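Local coordinates for protein guanine deaminase (Escherichia coli, PDB 6OHB) that catalyses the zinc-dependent hydrolytic deamination of guanine, producing xanthine and ammonia, the step that begins guanine breakdown in purine metabolism, at residues R162-K167 with R201-I206; R195-G200 with D231-T236. One frame throughout, in Å; residues are numbered along the deposited sequence.

Interaction 1: residues R162-K167 with R201-I206; sequences RMIAGK and RLLYAI
Arg162 and Arg201 face each other on the N-terminal side of the parallel pairing between residues 164-166 and 203-206, their side chains crossing at about a right angle with the guanidinium planes 69° apart. Each lays an aliphatic carbon over the other's flat group: CB of Arg201 lies above the Arg162 guanidinium, and CB of Arg162 comes within 3.6 Å of Arg201 NH2. Both cations reach the carboxylate of Glu385, and Arg201 also pairs with Asp387, so their closeness is probably balanced by these acids. Farther along, Ile164 and Leu203 share one face of the sheet. CG1 of Ile164 touches Leu203 CD1 at 3.9 Å, while the CG2 branch of Ile164 meets Ala205 CB at 3.7 Å.

Ala165 and Tyr204 form the next parallel pair, on the opposite face. Tyr204 CG is anti to the backbone N (chi1 -171°), which lays the ring alongside residues 165-167. One ring face receives Ala165 O and Gly166 CA, the latter in a CH-pi contact 3.9 Å from the ring centroid. Beyond them, Lys167 N donates to Tyr204 OH (3.1 Å), a side-chain acceptor just past the backbone pairing. A leucine in place of the tyrosine would probably leave the Lys167 amide without its acceptor and Gly166 without its aromatic cover.

Main-chain bonds alternate: Leu203 N to Met163 O, Ala165 N to Leu203 O, Ala205 N to Ala165 O. The strands are neighbours in the amidohydrolase (TIM) barrel, a beta-alpha-beta unit joined through helix 182-196, flanked by strands 135-141 and 233-238.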
loop_
_atom_site.group_PDB
_atom_site.type_symbol
_atom_site.label_atom_id
_atom_site.label_comp_id
_atom_site.label_asym_id
_atom_site.label_seq_id
_atom_site.Cartn_x
_atom_site.Cartn_y
_atom_site.Cartn_z
ATOM N N ARG A 162 3.154 20.317 18.573
ATOM C CA ARG A 162 3.283 19.416 19.718
ATOM C C ARG A 162 3.957 18.134 19.248
ATOM O O ARG A 162 3.358 17.336 18.519
ATOM C CB ARG A 162 1.935 19.111 20.367
ATOM C CG ARG A 162 2.090 18.302 21.656
ATOM C CD ARG A 162 0.823 18.286 22.504
ATOM N NE ARG A 162 0.521 19.583 23.114
ATOM C CZ ARG A 162 1.019 20.011 24.273
ATOM N NH1 ARG A 162 1.860 19.252 24.965
ATOM N NH2 ARG A 162 0.673 21.203 24.746
ATOM N N MET A 163 5.199 17.932 19.678
ATOM C CA MET A 163 6.005 16.803 19.253
ATOM C C MET A 163 6.791 16.269 20.442
ATOM O O MET A 163 7.330 17.042 21.238
ATOM C CB MET A 163 6.970 17.211 18.127
ATOM C CG MET A 163 8.126 16.246 17.907
ATOM S SD MET A 163 9.280 16.814 16.649
ATOM C CE MET A 163 8.228 16.804 15.196
ATOM N N ILE A 164 6.867 14.948 20.545
ATOM C CA ILE A 164 7.722 14.285 21.518
ATOM C C ILE A 164 8.926 13.725 20.775
ATOM O O ILE A 164 8.773 12.994 19.787
ATOM C CB ILE A 164 6.967 13.169 22.259
ATOM C CG1 ILE A 164 5.551 13.619 22.611
ATOM C CG2 ILE A 164 7.739 12.738 23.504
ATOM C CD1 ILE A 164 4.719 12.537 23.268
ATOM N N ALA A 165 10.122 14.074 21.240
ATOM C CA ALA A 165 11.351 13.621 20.611
ATOM C C ALA A 165 12.427 13.494 21.680
ATOM O O ALA A 165 12.264 13.949 22.817
ATOM C CB ALA A 165 11.784 14.577 19.494
ATOM N N GLY A 166 13.533 12.867 21.305
ATOM C CA GLY A 166 14.635 12.691 22.228
ATOM C C GLY A 166 15.856 12.160 21.515
ATOM O O GLY A 166 15.774 11.639 20.397
ATOM N N LYS A 167 16.997 12.306 22.182
ATOM C CA LYS A 167 18.264 11.810 21.664
ATOM C C LYS A 167 18.372 10.302 21.852
ATOM O O LYS A 167 18.007 9.765 22.901
ATOM C CB LYS A 167 19.425 12.512 22.365
ATOM C CG LYS A 167 20.796 11.999 21.991
ATOM C CD LYS A 167 21.824 12.402 23.035
ATOM C CE LYS A 167 22.446 11.182 23.695
ATOM N NZ LYS A 167 23.203 10.353 22.724
ATOM N N ARG A 201 4.860 23.611 23.205
ATOM C CA ARG A 201 4.145 22.348 23.142
ATOM C C ARG A 201 5.084 21.168 22.927
ATOM O O ARG A 201 4.619 20.042 22.730
ATOM C CB ARG A 201 3.082 22.392 22.040
ATOM C CG ARG A 201 1.987 23.439 22.253
ATOM C CD ARG A 201 1.130 23.600 20.997
ATOM N NE ARG A 201 0.222 22.468 20.808
ATOM C CZ ARG A 201 -0.179 22.007 19.628
ATOM N NH1 ARG A 201 0.241 22.569 18.501
ATOM N NH2 ARG A 201 -1.003 20.972 19.573
ATOM N N LEU A 202 6.392 21.398 22.981
ATOM C CA LEU A 202 7.361 20.334 22.784
ATOM C C LEU A 202 7.485 19.482 24.041
ATOM O O LEU A 202 7.231 19.940 25.160
ATOM C CB LEU A 202 8.726 20.916 22.414
ATOM C CG LEU A 202 8.753 21.776 21.151
ATOM C CD1 LEU A 202 10.136 22.364 20.930
ATOM C CD2 LEU A 202 8.312 20.962 19.938
ATOM N N LEU A 203 7.868 18.222 23.842
ATOM C CA LEU A 203 8.028 17.264 24.925
ATOM C C LEU A 203 9.216 16.365 24.618
ATOM O O LEU A 203 9.518 16.090 23.453
ATOM C CB LEU A 203 6.761 16.418 25.121
ATOM C CG LEU A 203 5.460 17.181 25.389
ATOM C CD1 LEU A 203 4.238 16.308 25.146
ATOM C CD2 LEU A 203 5.455 17.734 26.807
ATOM N N TYR A 204 9.890 15.904 25.669
ATOM C CA TYR A 204 11.086 15.084 25.522
ATOM C C TYR A 204 10.805 13.637 25.910
ATOM O O TYR A 204 10.063 13.367 26.859
ATOM C CB TYR A 204 12.253 15.629 26.354
ATOM C CG TYR A 204 13.560 14.920 26.052
ATOM C CD1 TYR A 204 13.887 13.719 26.684
ATOM C CD2 TYR A 204 14.454 15.437 25.127
ATOM C CE1 TYR A 204 15.066 13.064 26.400
ATOM C CE2 TYR A 204 15.635 14.788 24.842
ATOM C CZ TYR A 204 15.934 13.601 25.479
ATOM O OH TYR A 204 17.108 12.948 25.198
ATOM N N ALA A 205 11.422 12.710 25.179
ATOM C CA ALA A 205 11.331 11.283 25.458
ATOM C C ALA A 205 12.728 10.720 25.672
ATOM O O ALA A 205 13.603 10.897 24.822
ATOM C CB ALA A 205 10.635 10.540 24.317
ATOM N N ILE A 206 12.940 10.062 26.812
ATOM C CA ILE A 206 14.177 9.321 27.028
ATOM C C ILE A 206 14.182 8.136 26.076
ATOM O O ILE A 206 13.317 7.256 26.153
ATOM C CB ILE A 206 14.311 8.865 28.484
ATOM C CG1 ILE A 206 14.370 10.071 29.421
ATOM C CG2 ILE A 206 15.554 8.003 28.646
ATOM C CD1 ILE A 206 13.567 9.883 30.680
#

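Interaction 2: residues R195-G200 with D231-T236; sequences RWHKNG and DTWVHT
The turn that ends helix 182-196 meets the loop leading into barrel strand 233-238 through His197 and Lys198 on one side and Asp231, Thr232 and Trp233 on the other. The imidazole of His197 is the centre of the contact. Thr232 CG2 sits squarely over the middle of one ring face, a CH-pi contact of 3.5 Å to the centroid, and Lys198 CG lies over the opposite face, so the ring is held between two aliphatic groups. At the ring edge, NE2 of His197 points to Asp231 OD1 in a weak, bent hydrogen bond (3.1 Å, 141° at the hydrogen), with the carboxylate plane nearly perpendicular to the imidazole. His197 CE1 also approaches the rim of the Trp233 indole, 4.1 Å from CZ3.

The chain reverses here in a type II beta turn from Trp196 to Asn199, closed by the bond from Asn199 N to Trp196 O (2.9 Å). In the TIM barrel of the amidohydrolase family this turn begins the connection from helix 182-196 to strand 203-208. Asn199 ND2 donates to Arg195 O at 3.2 Å, fastening the turn to the last helical residues. His197 CG stands anti to the backbone N (chi1 -172°), bringing the ring toward Asp231.

From the same turn, Lys198 bends along its chain until NZ meets the second carboxylate oxygen of Asp231, OD2, in a salt bridge of 3.1 Å, nearly in line with the C-O bond. The second ring nitrogen of His197, ND1, accepts the amide hydrogen of Tyr204, which is consistent with a neutral ring protonated on NE2.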
loop_
_atom_site.group_PDB
_atom_site.type_symbol
_atom_site.label_atom_id
_atom_site.label_comp_id
_atom_site.label_asym_id
_atom_site.label_seq_id
_atom_site.Cartn_x
_atom_site.Cartn_y
_atom_site.Cartn_z
ATOM N N ARG A 195 16.532 22.072 27.893
ATOM C CA ARG A 195 16.300 23.086 26.872
ATOM C C ARG A 195 14.930 22.979 26.216
ATOM O O ARG A 195 14.338 24.011 25.872
ATOM C CB ARG A 195 17.376 23.005 25.785
ATOM C CG ARG A 195 17.205 24.030 24.669
ATOM C CD ARG A 195 18.376 24.008 23.705
ATOM N N TRP A 196 14.380 21.770 26.090
ATOM C CA TRP A 196 13.225 21.559 25.229
ATOM C C TRP A 196 12.015 20.961 25.923
ATOM O O TRP A 196 10.901 21.159 25.435
ATOM C CB TRP A 196 13.595 20.641 24.048
ATOM C CG TRP A 196 14.615 21.210 23.099
ATOM C CD1 TRP A 196 15.873 20.736 22.875
ATOM C CD2 TRP A 196 14.456 22.348 22.239
ATOM N NE1 TRP A 196 16.513 21.510 21.936
ATOM C CE2 TRP A 196 15.665 22.506 21.530
ATOM C CE3 TRP A 196 13.412 23.248 22.003
ATOM C CZ2 TRP A 196 15.860 23.528 20.601
ATOM C CZ3 TRP A 196 13.605 24.262 21.079
ATOM C CH2 TRP A 196 14.821 24.392 20.391
ATOM N N HIS A 197 12.189 20.222 27.016
ATOM C CA HIS A 197 11.033 19.607 27.653
ATOM C C HIS A 197 10.096 20.690 28.182
ATOM O O HIS A 197 10.510 21.583 28.927
ATOM C CB HIS A 197 11.465 18.665 28.777
ATOM C CG HIS A 197 10.337 17.867 29.353
ATOM N ND1 HIS A 197 9.489 17.111 28.572
ATOM C CD2 HIS A 197 9.908 17.718 30.629
ATOM C CE1 HIS A 197 8.588 16.527 29.343
ATOM N NE2 HIS A 197 8.820 16.877 30.595
ATOM N N LYS A 198 8.828 20.607 27.774
ATOM C CA LYS A 198 7.807 21.614 28.074
ATOM C C LYS A 198 8.203 23.003 27.572
ATOM O O LYS A 198 7.740 24.020 28.094
ATOM C CB LYS A 198 7.493 21.653 29.576
ATOM C CG LYS A 198 6.922 20.345 30.131
ATOM C CD LYS A 198 5.822 20.599 31.162
ATOM C CE LYS A 198 6.338 21.363 32.379
ATOM N NZ LYS A 198 6.998 20.471 33.381
ATOM N N ASN A 199 9.022 23.066 26.521
ATOM C CA ASN A 199 9.269 24.320 25.806
ATOM C C ASN A 199 8.153 24.497 24.781
ATOM O O ASN A 199 8.154 23.869 23.721
ATOM C CB ASN A 199 10.645 24.305 25.150
ATOM C CG ASN A 199 10.997 25.622 24.473
ATOM O OD1 ASN A 199 10.127 26.425 24.144
ATOM N ND2 ASN A 199 12.286 25.840 24.253
ATOM N N GLY A 200 7.196 25.360 25.097
ATOM C CA GLY A 200 6.004 25.455 24.273
ATOM C C GLY A 200 5.218 24.161 24.360
ATOM O O GLY A 200 4.940 23.650 25.451
ATOM N N ASP A 231 7.974 13.370 34.327
ATOM C CA ASP A 231 6.995 13.746 33.317
ATOM C C ASP A 231 7.581 13.760 31.907
ATOM O O ASP A 231 6.939 14.271 30.987
ATOM C CB ASP A 231 6.353 15.098 33.661
ATOM C CG ASP A 231 7.308 16.269 33.528
ATOM O OD1 ASP A 231 8.539 16.069 33.560
ATOM O OD2 ASP A 231 6.815 17.408 33.403
ATOM N N THR A 232 8.778 13.213 31.716
ATOM C CA THR A 232 9.242 12.996 30.358
ATOM C C THR A 232 8.687 11.675 29.834
ATOM O O THR A 232 8.119 10.864 30.571
ATOM C CB THR A 232 10.772 12.986 30.275
ATOM O OG1 THR A 232 11.302 12.050 31.222
ATOM C CG2 THR A 232 11.341 14.371 30.534
ATOM N N TRP A 233 8.846 11.466 28.538
ATOM C CA TRP A 233 8.406 10.217 27.948
ATOM C C TRP A 233 9.558 9.218 27.924
ATOM O O TRP A 233 10.730 9.576 28.059
ATOM C CB TRP A 233 7.856 10.462 26.538
ATOM C CG TRP A 233 6.396 10.831 26.547
ATOM C CD1 TRP A 233 5.366 10.097 26.042
ATOM C CD2 TRP A 233 5.807 12.010 27.117
ATOM N NE1 TRP A 233 4.174 10.746 26.254
ATOM C CE2 TRP A 233 4.418 11.921 26.914
ATOM C CE3 TRP A 233 6.321 13.131 27.780
ATOM C CZ2 TRP A 233 3.531 12.912 27.349
ATOM C CZ3 TRP A 233 5.438 14.119 28.211
ATOM C CH2 TRP A 233 4.063 14.000 27.992
ATOM N N VAL A 234 9.200 7.945 27.782
ATOM C CA VAL A 234 10.153 6.878 27.511
ATOM C C VAL A 234 9.746 6.248 26.187
ATOM O O VAL A 234 8.557 6.019 25.947
ATOM C CB VAL A 234 10.177 5.824 28.638
ATOM C CG1 VAL A 234 11.075 4.658 28.263
ATOM C CG2 VAL A 234 10.616 6.460 29.956
ATOM N N HIS A 235 10.722 5.969 25.330
ATOM C CA HIS A 235 10.421 5.517 23.976
ATOM C C HIS A 235 11.500 4.544 23.528
ATOM O O HIS A 235 12.667 4.932 23.430
ATOM C CB HIS A 235 10.347 6.718 23.030
ATOM C CG HIS A 235 9.905 6.374 21.645
ATOM N ND1 HIS A 235 10.179 7.175 20.557
ATOM C CD2 HIS A 235 9.200 5.320 21.171
ATOM C CE1 HIS A 235 9.659 6.629 19.473
ATOM N NE2 HIS A 235 9.061 5.503 19.818
ATOM N N THR A 236 11.124 3.299 23.232
ATOM C CA THR A 236 12.134 2.352 22.766
ATOM C C THR A 236 11.481 1.265 21.922
ATOM O O THR A 236 10.258 1.190 21.826
ATOM C CB THR A 236 12.906 1.750 23.954
ATOM O OG1 THR A 236 14.049 1.035 23.472
ATOM C CG2 THR A 236 12.018 0.812 24.764
#

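Interactions 1 and 2 interlock along the chain, with centres about 4 Å apart. Strand 203-208 runs between strands 164-169 and 233-238: probable hydrogen bonds join Tyr204 O to Trp233 N (2.8 Å) and Ile206 N to Trp233 O (2.6 Å). His197 spans the two, bonded to Tyr204 of interaction 1 and to Asp231 of interaction 2. Strand 233-238 then leads toward the metal: His235 hydrogen-bonds through NE2 to ND1 of His82, a zinc ligand, and is thus second-shell, and His237 itself binds zinc. In interaction 1 the Ala205 side chain is about 13 Å from the zinc ion, and that of Ala165 is about 7 Å from that of Tyr85, which probably binds substrate.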